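Local atomic coordinates of LRA-12 (Uncultured bacterium, PDB entry 5AEB), a protein that hydrolyses beta-lactam antibiotics, carbapenems among them, as a class B3 metallo-beta-lactamase with two zinc ions in its active site. Residues N185-V190 and Y210-M215. Residues are numbered along the deposited sequence; the frame is centred on the assembly and turned at random.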
loop_
_atom_site.group_PDB
_atom_site.type_symbol
_atom_site.label_atom_id
_atom_site.label_comp_id
_atom_site.label_asym_id
_atom_site.label_seq_id
_atom_site.Cartn_x
_atom_site.Cartn_y
_atom_site.Cartn_z
ATOM N N ASN A 185 5.959 0.958 0.666
ATOM C CA ASN A 185 5.944 -0.323 0.007
ATOM C C ASN A 185 7.332 -0.965 0.104
ATOM O O ASN A 185 8.255 -0.541 -0.581
ATOM C CB ASN A 185 5.481 -0.235 -1.428
ATOM C CG ASN A 185 5.071 -1.589 -1.939
ATOM O OD1 ASN A 185 5.855 -2.266 -2.634
ATOM N ND2 ASN A 185 3.911 -2.063 -1.473
ATOM N N MET A 186 7.483 -1.976 0.953
ATOM C CA MET A 186 8.815 -2.617 1.167
ATOM C C MET A 186 9.280 -3.310 -0.142
ATOM O O MET A 186 8.475 -3.970 -0.804
ATOM C CB MET A 186 8.776 -3.610 2.345
ATOM C CG MET A 186 8.239 -2.999 3.656
ATOM S SD MET A 186 9.015 -1.416 4.028
ATOM C CE MET A 186 10.588 -1.949 4.709
ATOM N N PRO A 187 10.567 -3.157 -0.517
ATOM C CA PRO A 187 11.076 -3.740 -1.771
ATOM C C PRO A 187 11.360 -5.233 -1.649
ATOM O O PRO A 187 12.502 -5.661 -1.695
ATOM C CB PRO A 187 12.370 -2.958 -2.014
ATOM C CG PRO A 187 12.841 -2.635 -0.623
ATOM C CD PRO A 187 11.602 -2.351 0.170
ATOM N N THR A 188 10.315 -6.017 -1.473
ATOM C CA THR A 188 10.456 -7.435 -1.462
ATOM C C THR A 188 10.573 -7.882 -2.923
ATOM O O THR A 188 10.147 -7.163 -3.836
ATOM C CB THR A 188 9.255 -8.083 -0.756
ATOM O OG1 THR A 188 8.042 -7.694 -1.421
ATOM C CG2 THR A 188 9.198 -7.637 0.751
ATOM N N ILE A 189 11.185 -9.040 -3.123
ATOM C CA ILE A 189 11.359 -9.620 -4.442
ATOM C C ILE A 189 10.377 -10.765 -4.633
ATOM O O ILE A 189 10.257 -11.683 -3.791
ATOM C CB ILE A 189 12.805 -10.104 -4.663
ATOM C CG1 ILE A 189 13.765 -8.908 -4.574
ATOM C CG2 ILE A 189 12.940 -10.880 -5.980
ATOM C CD1 ILE A 189 15.210 -9.320 -4.472
ATOM N N VAL A 190 9.702 -10.715 -5.763
ATOM C CA VAL A 190 8.581 -11.587 -6.023
ATOM C C VAL A 190 9.024 -12.789 -6.877
ATOM O O VAL A 190 8.413 -13.849 -6.818
ATOM C CB VAL A 190 7.446 -10.754 -6.691
ATOM C CG1 VAL A 190 6.522 -11.601 -7.550
ATOM C CG2 VAL A 190 6.657 -10.004 -5.639
ATOM N N TYR A 210 17.866 1.555 -6.804
ATOM C CA TYR A 210 17.374 2.909 -6.590
ATOM C C TYR A 210 16.446 2.934 -5.366
ATOM O O TYR A 210 16.607 3.768 -4.479
ATOM C CB TYR A 210 16.620 3.444 -7.818
ATOM C CG TYR A 210 15.854 4.721 -7.512
ATOM C CD1 TYR A 210 16.510 5.956 -7.473
ATOM C CD2 TYR A 210 14.496 4.687 -7.199
ATOM C CE1 TYR A 210 15.830 7.123 -7.157
ATOM C CE2 TYR A 210 13.798 5.848 -6.887
ATOM C CZ TYR A 210 14.482 7.067 -6.859
ATOM O OH TYR A 210 13.808 8.232 -6.552
ATOM N N THR A 211 15.505 2.001 -5.314
ATOM C CA THR A 211 14.544 1.981 -4.213
ATOM C C THR A 211 15.219 1.771 -2.854
ATOM O O THR A 211 14.987 2.543 -1.926
ATOM C CB THR A 211 13.410 0.974 -4.472
ATOM O OG1 THR A 211 12.659 1.413 -5.610
ATOM C CG2 THR A 211 12.457 0.874 -3.281
ATOM N N LEU A 212 16.030 0.719 -2.739
ATOM C CA LEU A 212 16.756 0.428 -1.495
ATOM C C LEU A 212 17.521 1.655 -0.948
ATOM O O LEU A 212 17.358 2.035 0.224
ATOM C CB LEU A 212 17.699 -0.759 -1.690
ATOM C CG LEU A 212 16.925 -2.056 -1.836
ATOM C CD1 LEU A 212 17.758 -3.045 -2.618
ATOM C CD2 LEU A 212 16.522 -2.601 -0.462
ATOM N N GLN A 213 18.312 2.284 -1.811
ATOM C CA GLN A 213 19.015 3.518 -1.479
ATOM C C GLN A 213 18.057 4.683 -1.072
ATOM O O GLN A 213 18.234 5.301 -0.017
ATOM C CB GLN A 213 19.913 3.907 -2.666
ATOM C CG GLN A 213 20.470 5.314 -2.594
ATOM C CD GLN A 213 21.763 5.403 -1.813
ATOM O OE1 GLN A 213 22.259 6.508 -1.545
ATOM N NE2 GLN A 213 22.336 4.235 -1.447
ATOM N N ALA A 214 17.044 4.959 -1.899
ATOM C CA ALA A 214 16.070 6.002 -1.606
ATOM C C ALA A 214 15.338 5.755 -0.268
ATOM O O ALA A 214 15.154 6.676 0.523
ATOM C CB ALA A 214 15.065 6.126 -2.740
ATOM N N MET A 215 14.919 4.523 -0.029
ATOM C CA MET A 215 14.178 4.201 1.232
ATOM C C MET A 215 15.000 4.295 2.510
ATOM O O MET A 215 14.470 4.703 3.559
ATOM C CB MET A 215 13.432 2.863 1.146
ATOM C CG MET A 215 12.194 2.939 0.241
ATOM S SD MET A 215 11.356 1.357 0.028
ATOM C CE MET A 215 10.180 1.532 1.376
#
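Pro187 packs its pyrrolidine ring on one side of helix 204-216, where Thr211 and Met215 lie over one face of the ring and Leu212 meets it at CG, nearer the ring plane. CG lies 3.7 Å from Leu212 CD2, while CB rests more loosely on the methyl CG2 of Thr211, at 4.0 Å. CD is covered by the sulfur of Met215, with 3.7 Å between CD and SD. Met215 runs extended as far as its sulfur (chi2 176°) and then bends at chi3, 92°, which carries the terminal methyl past the proline to the backbone of Asn185. There CE comes within 3.4 Å of Asn185 O, a close van der Waals approach, and the same methyl also lies 4.1 Å from Met186 SD. The two branches of Thr211 part: CG2, anti to the backbone N, faces the proline, whereas OG1 is hydrogen-bonded to Pro159 O and Asp207 O. Pro187 is also the centre of an inverse gamma turn, closed by Thr188 N on Met186 O at 2.8 Å, and Leu261 of helix 251-267 packs on it. The loop leaves strand 178-184 beside the zinc site. With no hydrogen bond between the two segments, this buried seam of the metallo-beta-lactamase fold relies on shape and dispersion, the Met215 sulfur packing on the rigid proline ring and its methyl against Asn185 O and the Met186 sulfur.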